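Local coordinates for uncharacterized protein (Bacteroides ovatus CL02T12C04, PDB 6PTM) that is an exo-acting carrageenase of glycoside hydrolase family 42, which probably releases sugar units from the chain ends of carrageenan, at residues N322-G325 with R329-E332; M359-M364 with D651-K656; A600-L605 with F624-E629. All coordinates share one frame; numbering follows the deposited sequence.

Interaction 1. Residues N322-G325 with R329-E332; sequences NKHG and RLNE
The H324 imidazole stands between two aliphatic groups, with L330 CA over one face and K323 CG over the centre of the opposite one. L330 CA lies 4.3 Å from the ring centroid and only 13° off its normal, a CH-pi contact offset toward the rim of the ring. Beside it the leucine side chain crosses the imidazole at a slant, bringing L330 CB to 4.0 Å from H324 CD2, with L330 CD1 slightly farther from the same carbon. The ring reaches this place because CG is turned anti to the carbonyl carbon (chi1 -68°), and its NE2 is bound elsewhere, to D362. R329 meets the histidine at its backbone: its chain, bent at chi2 and chi3, curls back over the closing turn of the preceding helix, so that R329 NH1 comes to 3.1 Å from H324 O, obliquely to the guanidinium plane. G325 leaves the helix with positive phi and turns the chain. The contact thus closes a tight corner between consecutive helices, 310-324 and 327-334: N326 OD1 accepts from R329 N in the short link, L330 continues onto T336, Y338, F341 and V344, and H324 faces helix 358-385 through D362.

Interaction 2. Residues M359-M364 with D651-K656; sequences MYFDFM and DEYGRK
Along 359-364, F361 is the first to meet the 651-656 loop, and it lays a ring face against E652. E652 CB sits 3.9 Å from the F361 ring centroid, 19° off the normal, while E652 CG approaches F361 CE1 and CZ. With CG anti to the backbone N (chi1 176°), the phenylalanine ring is directed out from the helix to the loop; its CD1 also touches Y653 CE1 at 3.9 Å, the two ring planes being inclined at 79°. An alanine in place of F361 is likely to open a gap under E652 and deprive the Y653 ring of an apolar neighbour. Next along, D362 takes the tyrosine hydroxyl: Y653 OH donates to the syn lone pair of D362 OD1 at 2.6 Å, the carboxylate standing nearly perpendicular to the Y653 ring. D362 OD2 is held separately by H324 and W334, which should fix the carboxylate's rotation. The loop presents these groups from a type I turn, D651 to G654, braced by D651 OD1, which accepts from Y653 N, an Asx turn, and from R655 N on the opposite face of the carboxylate, while R655 NE forms a salt bridge with D651 OD2. Around this joint, helix 310-324 supplies K323, which pairs with E652 and also bonds Y653 OH, helix 570-575 packs I574 and N575 on F361, and helix 327-334 lays L333 on Y653.

Interaction 3. Residues A600-L605 with F624-E629; sequences ATEGIL and FKSDIE
S626 and E602 meet through one short hydrogen bond, in which S626 OG donates to E602 OE1 at 2.6 Å, reaching the carboxylate on its syn side but 24° out of its plane. E602 spans the gap with an extended chain, its CG turned anti to the backbone N (chi1 177°), and the carboxylate also lies against S626 CB, 3.2 Å from E602 OE1. D627 is the second partner: its OD1 comes to 3.8 Å from E602 CB, and lies 4.2 Å from E602 OE1, where two like charges would probably repel each other. Water mediates this approach. One molecule donates to both E602 OE1 and D627 OD1, and another accepts from E602 N while donating to D627 OD1, tying the D627 carboxylate to the first turn of helix 602-607. E602, S626 and D627 sit in the opening turns of helices that follow parallel strands, 597-600 and 614-617, of the five-stranded parallel sheet of an alpha/beta domain, and the contact joins these helix starts. Each start is held by its own side-chain bond. T601, the N-cap of helix 602-607, accepts from I604 N at 2.9 Å through OG1, in an almost straight bond (172°). On the other helix D627 OD2 accepts from F624 N at 3.0 Å, met from above the carboxylate plane, which ties the aspartate back to the N-cap residue. Farther out, K606 forms a salt bridge with E602 OE2, T569 binds D627 OD2, and E412 bonds T601 OG1.

In the fold
Interactions 1 and 2 both involve buried residues and share a polar junction: K323 and H324, from the helix end of interaction 1, pair with E652 and D362 of interaction 2. Interaction 1 is local, closing the corner between successive helices, whereas interaction 2 brings together parts nearly 290 residues apart, joining helix 358-385, in the part of the chain related to beta-galactosidases, to a loop of the five-stranded parallel domain. Interaction 3, nested within the chain loop that interaction 2 closes, belongs to that domain's helices and is only partly buried; it is polar and water-bridged, interaction 2 mixes aromatic packing with one hydroxyl-carboxylate bond, and interaction 1 is mainly CH-pi and apolar. F624 links interaction 3 to interaction 2 by packing on F361 and E652.

Interaction 1. Residues N322-G325 with R329-E332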
loop_
_atom_site.group_PDB
_atom_site.type_symbol
_atom_site.label_atom_id
_atom_site.label_comp_id
_atom_site.label_asym_id
_atom_site.label_seq_id
_atom_site.Cartn_x
_atom_site.Cartn_y
_atom_site.Cartn_z
ATOM N N ASN A 322 7.788 30.696 12.752
ATOM C CA ASN A 322 7.050 30.754 11.473
ATOM C C ASN A 322 5.559 30.541 11.724
ATOM O O ASN A 322 4.803 31.280 11.144
ATOM C CB ASN A 322 7.556 29.733 10.461
ATOM C CG ASN A 322 6.783 29.821 9.173
ATOM O OD1 ASN A 322 6.940 30.786 8.445
ATOM N ND2 ASN A 322 5.935 28.837 8.907
ATOM N N LYS A 323 5.152 29.582 12.569
ATOM C CA LYS A 323 3.718 29.290 12.787
ATOM C C LYS A 323 3.066 30.507 13.457
ATOM O O LYS A 323 1.980 30.911 13.031
ATOM C CB LYS A 323 3.523 28.050 13.663
ATOM C CG LYS A 323 2.063 27.658 13.956
ATOM C CD LYS A 323 1.243 27.337 12.716
ATOM C CE LYS A 323 -0.265 27.363 12.892
ATOM N NZ LYS A 323 -0.761 26.100 13.471
ATOM N N HIS A 324 3.667 31.036 14.520
ATOM C CA HIS A 324 2.954 31.959 15.441
ATOM C C HIS A 324 3.291 33.433 15.155
ATOM O O HIS A 324 2.517 34.299 15.593
ATOM C CB HIS A 324 3.242 31.585 16.905
ATOM C CG HIS A 324 2.658 30.278 17.314
ATOM N ND1 HIS A 324 1.282 30.056 17.361
ATOM C CD2 HIS A 324 3.262 29.121 17.654
ATOM C CE1 HIS A 324 1.075 28.808 17.738
ATOM N NE2 HIS A 324 2.271 28.200 17.900
ATOM N N GLY A 325 4.430 33.717 14.528
ATOM C CA GLY A 325 4.841 35.086 14.153
ATOM C C GLY A 325 5.478 35.833 15.315
ATOM O O GLY A 325 6.607 36.257 15.174
ATOM N N ARG A 329 1.752 35.338 20.785
ATOM C CA ARG A 329 0.717 34.401 20.269
ATOM C C ARG A 329 1.006 32.986 20.803
ATOM O O ARG A 329 0.042 32.298 21.193
ATOM C CB ARG A 329 0.623 34.454 18.747
ATOM C CG ARG A 329 -0.323 35.530 18.218
ATOM C CD ARG A 329 0.268 36.219 16.997
ATOM N NE ARG A 329 -0.575 36.539 15.851
ATOM C CZ ARG A 329 -0.903 35.693 14.870
ATOM N NH1 ARG A 329 -0.547 34.416 14.905
ATOM N NH2 ARG A 329 -1.633 36.132 13.860
ATOM N N LEU A 330 2.269 32.551 20.819
ATOM C CA LEU A 330 2.597 31.227 21.402
ATOM C C LEU A 330 2.234 31.250 22.888
ATOM O O LEU A 330 1.613 30.303 23.369
ATOM C CB LEU A 330 4.072 30.926 21.181
ATOM C CG LEU A 330 4.571 29.598 21.741
ATOM C CD1 LEU A 330 5.780 29.135 20.953
ATOM C CD2 LEU A 330 4.931 29.710 23.206
ATOM N N ASN A 331 2.642 32.280 23.622
ATOM C CA ASN A 331 2.457 32.353 25.095
ATOM C C ASN A 331 0.951 32.253 25.405
ATOM O O ASN A 331 0.615 31.563 26.360
ATOM C CB ASN A 331 3.071 33.635 25.686
ATOM C CG ASN A 331 4.570 33.554 25.914
ATOM O OD1 ASN A 331 5.158 32.472 26.009
ATOM N ND2 ASN A 331 5.223 34.693 25.992
ATOM N N GLU A 332 0.100 32.950 24.652
ATOM C CA GLU A 332 -1.374 32.930 24.823
ATOM C C GLU A 332 -1.863 31.489 24.658
ATOM O O GLU A 332 -2.777 31.094 25.371
ATOM C CB GLU A 332 -2.101 33.735 23.743
ATOM C CG GLU A 332 -2.076 35.233 23.908
ATOM C CD GLU A 332 -2.413 36.005 22.631
ATOM O OE1 GLU A 332 -2.971 35.384 21.672
ATOM O OE2 GLU A 332 -2.077 37.219 22.568
#

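Interaction 2. Residues M359-M364 with D651-K656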
loop_
_atom_site.group_PDB
_atom_site.type_symbol
_atom_site.label_atom_id
_atom_site.label_comp_id
_atom_site.label_asym_id
_atom_site.label_seq_id
_atom_site.Cartn_x
_atom_site.Cartn_y
_atom_site.Cartn_z
ATOM N N MET A 359 0.394 23.066 22.772
ATOM C CA MET A 359 1.809 22.651 22.728
ATOM C C MET A 359 1.901 21.273 22.043
ATOM O O MET A 359 2.846 21.038 21.273
ATOM C CB MET A 359 2.464 22.576 24.103
ATOM C CG MET A 359 3.858 22.061 23.977
ATOM S SD MET A 359 4.806 21.927 25.486
ATOM C CE MET A 359 3.935 20.573 26.287
ATOM N N TYR A 360 0.953 20.401 22.335
ATOM C CA TYR A 360 0.909 19.041 21.761
ATOM C C TYR A 360 0.709 19.159 20.268
ATOM O O TYR A 360 1.406 18.442 19.526
ATOM C CB TYR A 360 -0.200 18.239 22.422
ATOM C CG TYR A 360 -0.356 16.818 21.941
ATOM C CD1 TYR A 360 -1.046 16.526 20.766
ATOM C CD2 TYR A 360 0.120 15.756 22.695
ATOM C CE1 TYR A 360 -1.245 15.217 20.353
ATOM C CE2 TYR A 360 -0.080 14.447 22.297
ATOM C CZ TYR A 360 -0.789 14.173 21.141
ATOM O OH TYR A 360 -0.976 12.875 20.760
ATOM N N PHE A 361 -0.263 19.972 19.852
ATOM C CA PHE A 361 -0.582 20.124 18.428
ATOM C C PHE A 361 0.683 20.562 17.683
ATOM O O PHE A 361 1.034 20.011 16.631
ATOM C CB PHE A 361 -1.695 21.145 18.205
ATOM C CG PHE A 361 -1.887 21.307 16.732
ATOM C CD1 PHE A 361 -1.144 22.225 16.025
ATOM C CD2 PHE A 361 -2.688 20.418 16.046
ATOM C CE1 PHE A 361 -1.248 22.312 14.650
ATOM C CE2 PHE A 361 -2.771 20.480 14.671
ATOM C CZ PHE A 361 -2.053 21.428 13.973
ATOM N N ASP A 362 1.317 21.601 18.209
ATOM C CA ASP A 362 2.532 22.223 17.636
ATOM C C ASP A 362 3.626 21.172 17.531
ATOM O O ASP A 362 4.314 21.134 16.478
ATOM C CB ASP A 362 2.960 23.438 18.447
ATOM C CG ASP A 362 2.132 24.681 18.141
ATOM O OD1 ASP A 362 1.315 24.640 17.168
ATOM O OD2 ASP A 362 2.267 25.651 18.891
ATOM N N PHE A 363 3.823 20.382 18.586
ATOM C CA PHE A 363 4.910 19.374 18.607
ATOM C C PHE A 363 4.680 18.360 17.463
ATOM O O PHE A 363 5.626 18.040 16.706
ATOM C CB PHE A 363 4.985 18.706 19.975
ATOM C CG PHE A 363 6.312 18.057 20.232
ATOM C CD1 PHE A 363 7.276 18.711 20.975
ATOM C CD2 PHE A 363 6.571 16.774 19.768
ATOM C CE1 PHE A 363 8.522 18.131 21.166
ATOM C CE2 PHE A 363 7.805 16.182 19.993
ATOM C CZ PHE A 363 8.782 16.866 20.687
ATOM N N MET A 364 3.445 17.871 17.317
ATOM C CA MET A 364 3.125 16.805 16.342
ATOM C C MET A 364 3.190 17.386 14.920
ATOM O O MET A 364 3.696 16.679 14.020
ATOM C CB MET A 364 1.750 16.179 16.602
ATOM C CG MET A 364 1.613 15.485 17.936
ATOM S SD MET A 364 3.063 14.563 18.430
ATOM C CE MET A 364 2.532 14.014 20.055
ATOM N N ASP A 651 -10.645 26.059 15.352
ATOM C CA ASP A 651 -9.334 25.929 14.679
ATOM C C ASP A 651 -8.571 24.781 15.340
ATOM O O ASP A 651 -9.156 24.086 16.218
ATOM C CB ASP A 651 -8.567 27.251 14.698
ATOM C CG ASP A 651 -8.222 27.770 16.073
ATOM O OD1 ASP A 651 -8.212 27.003 17.026
ATOM O OD2 ASP A 651 -7.957 28.948 16.166
ATOM N N GLU A 652 -7.304 24.643 14.974
ATOM C CA GLU A 652 -6.426 23.530 15.402
ATOM C C GLU A 652 -6.059 23.700 16.871
ATOM O O GLU A 652 -5.464 22.746 17.445
ATOM C CB GLU A 652 -5.199 23.419 14.493
ATOM C CG GLU A 652 -4.256 24.612 14.572
ATOM C CD GLU A 652 -4.469 25.758 13.594
ATOM O OE1 GLU A 652 -5.645 26.095 13.277
ATOM O OE2 GLU A 652 -3.448 26.376 13.218
ATOM N N TYR A 653 -6.391 24.848 17.471
ATOM C CA TYR A 653 -6.114 25.115 18.899
ATOM C C TYR A 653 -7.411 25.079 19.707
ATOM O O TYR A 653 -7.318 25.409 20.871
ATOM C CB TYR A 653 -5.327 26.421 19.059
ATOM C CG TYR A 653 -4.017 26.406 18.325
ATOM C CD1 TYR A 653 -3.030 25.498 18.673
ATOM C CD2 TYR A 653 -3.782 27.258 17.260
ATOM C CE1 TYR A 653 -1.815 25.482 18.013
ATOM C CE2 TYR A 653 -2.578 27.247 16.585
ATOM C CZ TYR A 653 -1.602 26.341 16.953
ATOM O OH TYR A 653 -0.418 26.321 16.269
ATOM N N GLY A 654 -8.516 24.602 19.132
ATOM C CA GLY A 654 -9.826 24.515 19.803
ATOM C C GLY A 654 -10.489 25.873 20.008
ATOM O O GLY A 654 -11.428 25.951 20.836
ATOM N N ARG A 655 -10.050 26.919 19.308
ATOM C CA ARG A 655 -10.657 28.257 19.469
ATOM C C ARG A 655 -11.875 28.317 18.529
ATOM O O ARG A 655 -11.724 27.922 17.336
ATOM C CB ARG A 655 -9.624 29.363 19.197
ATOM C CG ARG A 655 -8.415 29.370 20.128
ATOM C CD ARG A 655 -7.344 30.429 19.810
ATOM N NE ARG A 655 -6.732 30.311 18.476
ATOM C CZ ARG A 655 -5.652 30.974 18.026
ATOM N NH1 ARG A 655 -4.977 31.837 18.774
ATOM N NH2 ARG A 655 -5.247 30.773 16.790
ATOM N N LYS A 656 -13.019 28.840 19.003
ATOM C CA LYS A 656 -14.269 28.977 18.197
ATOM C C LYS A 656 -13.868 29.650 16.891
ATOM O O LYS A 656 -13.155 30.628 16.933
ATOM C CB LYS A 656 -15.381 29.779 18.894
#

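Interaction 3. Residues A600-L605 with F624-E629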
loop_
_atom_site.group_PDB
_atom_site.type_symbol
_atom_site.label_atom_id
_atom_site.label_comp_id
_atom_site.label_asym_id
_atom_site.label_seq_id
_atom_site.Cartn_x
_atom_site.Cartn_y
_atom_site.Cartn_z
ATOM N N ALA A 600 -10.617 14.625 0.120
ATOM C CA ALA A 600 -10.350 16.062 -0.119
ATOM C C ALA A 600 -9.556 16.578 1.065
ATOM O O ALA A 600 -9.816 16.152 2.192
ATOM C CB ALA A 600 -11.627 16.854 -0.283
ATOM N N THR A 601 -8.616 17.463 0.778
ATOM C CA THR A 601 -7.857 18.257 1.756
ATOM C C THR A 601 -7.713 19.658 1.183
ATOM O O THR A 601 -7.943 19.848 -0.030
ATOM C CB THR A 601 -6.447 17.681 1.966
ATOM O OG1 THR A 601 -5.750 17.770 0.722
ATOM C CG2 THR A 601 -6.456 16.256 2.447
ATOM N N GLU A 602 -7.133 20.567 1.946
ATOM C CA GLU A 602 -6.703 21.856 1.371
ATOM C C GLU A 602 -5.751 21.630 0.175
ATOM O O GLU A 602 -5.939 22.254 -0.878
ATOM C CB GLU A 602 -6.028 22.715 2.436
ATOM C CG GLU A 602 -5.496 24.021 1.850
ATOM C CD GLU A 602 -4.997 25.040 2.860
ATOM O OE1 GLU A 602 -5.029 24.775 4.092
ATOM O OE2 GLU A 602 -4.546 26.098 2.393
ATOM N N GLY A 603 -4.750 20.759 0.319
ATOM C CA GLY A 603 -3.731 20.539 -0.721
ATOM C C GLY A 603 -4.318 19.945 -1.988
ATOM O O GLY A 603 -3.957 20.364 -3.092
ATOM N N ILE A 604 -5.228 18.995 -1.859
ATOM C CA ILE A 604 -5.935 18.412 -3.024
ATOM C C ILE A 604 -6.772 19.500 -3.716
ATOM O O ILE A 604 -6.744 19.583 -4.978
ATOM C CB ILE A 604 -6.749 17.180 -2.565
ATOM C CG1 ILE A 604 -5.825 15.997 -2.266
ATOM C CG2 ILE A 604 -7.813 16.791 -3.567
ATOM C CD1 ILE A 604 -6.478 14.854 -1.485
ATOM N N LEU A 605 -7.530 20.296 -2.964
ATOM C CA LEU A 605 -8.395 21.326 -3.601
ATOM C C LEU A 605 -7.479 22.322 -4.310
ATOM O O LEU A 605 -7.834 22.788 -5.408
ATOM C CB LEU A 605 -9.289 22.010 -2.559
ATOM C CG LEU A 605 -10.692 21.419 -2.407
ATOM C CD1 LEU A 605 -10.628 19.945 -2.056
ATOM C CD2 LEU A 605 -11.433 22.125 -1.308
ATOM N N PHE A 624 -8.216 23.895 10.150
ATOM C CA PHE A 624 -7.410 25.111 9.869
ATOM C C PHE A 624 -8.384 26.145 9.303
ATOM O O PHE A 624 -9.288 25.768 8.495
ATOM C CB PHE A 624 -6.248 24.798 8.921
ATOM C CG PHE A 624 -5.229 23.828 9.474
ATOM C CD1 PHE A 624 -4.357 24.222 10.465
ATOM C CD2 PHE A 624 -5.174 22.512 9.038
ATOM C CE1 PHE A 624 -3.443 23.325 11.007
ATOM C CE2 PHE A 624 -4.244 21.620 9.561
ATOM C CZ PHE A 624 -3.376 22.028 10.546
ATOM N N LYS A 625 -8.194 27.419 9.643
ATOM C CA LYS A 625 -8.933 28.483 8.912
ATOM C C LYS A 625 -8.740 28.263 7.397
ATOM O O LYS A 625 -9.708 28.389 6.635
ATOM C CB LYS A 625 -8.538 29.888 9.395
ATOM C CG LYS A 625 -9.497 31.007 8.960
ATOM C CD LYS A 625 -9.218 32.405 9.548
ATOM N N SER A 626 -7.552 27.913 6.934
ATOM C CA SER A 626 -7.293 27.717 5.485
ATOM C C SER A 626 -8.071 26.514 4.924
ATOM O O SER A 626 -8.399 26.501 3.717
ATOM C CB SER A 626 -5.805 27.629 5.234
ATOM O OG SER A 626 -5.214 26.569 5.958
ATOM N N ASP A 627 -8.445 25.545 5.746
ATOM C CA ASP A 627 -9.328 24.435 5.292
ATOM C C ASP A 627 -10.672 25.046 4.885
ATOM O O ASP A 627 -11.160 24.771 3.785
ATOM C CB ASP A 627 -9.581 23.364 6.366
ATOM C CG ASP A 627 -8.427 22.418 6.654
ATOM O OD1 ASP A 627 -7.757 22.002 5.696
ATOM O OD2 ASP A 627 -8.269 22.033 7.826
ATOM N N ILE A 628 -11.267 25.801 5.800
ATOM C CA ILE A 628 -12.619 26.400 5.627
ATOM C C ILE A 628 -12.605 27.345 4.422
ATOM O O ILE A 628 -13.539 27.254 3.605
ATOM C CB ILE A 628 -13.058 27.065 6.938
ATOM C CG1 ILE A 628 -13.280 25.987 8.002
ATOM C CG2 ILE A 628 -14.289 27.921 6.691
ATOM C CD1 ILE A 628 -13.492 26.490 9.400
ATOM N N GLU A 629 -11.597 28.220 4.324
ATOM C CA GLU A 629 -11.413 29.169 3.194
ATOM C C GLU A 629 -11.335 28.372 1.893
ATOM O O GLU A 629 -11.933 28.811 0.902
ATOM C CB GLU A 629 -10.164 30.043 3.379
ATOM C CG GLU A 629 -10.358 31.131 4.419
ATOM C CD GLU A 629 -9.085 31.812 4.906
ATOM O OE1 GLU A 629 -7.965 31.374 4.519
ATOM O OE2 GLU A 629 -9.217 32.774 5.693
HETATM O O HOH W 1 -6.953 19.567 4.832
HETATM O O HOH W 2 -4.975 22.684 5.706
#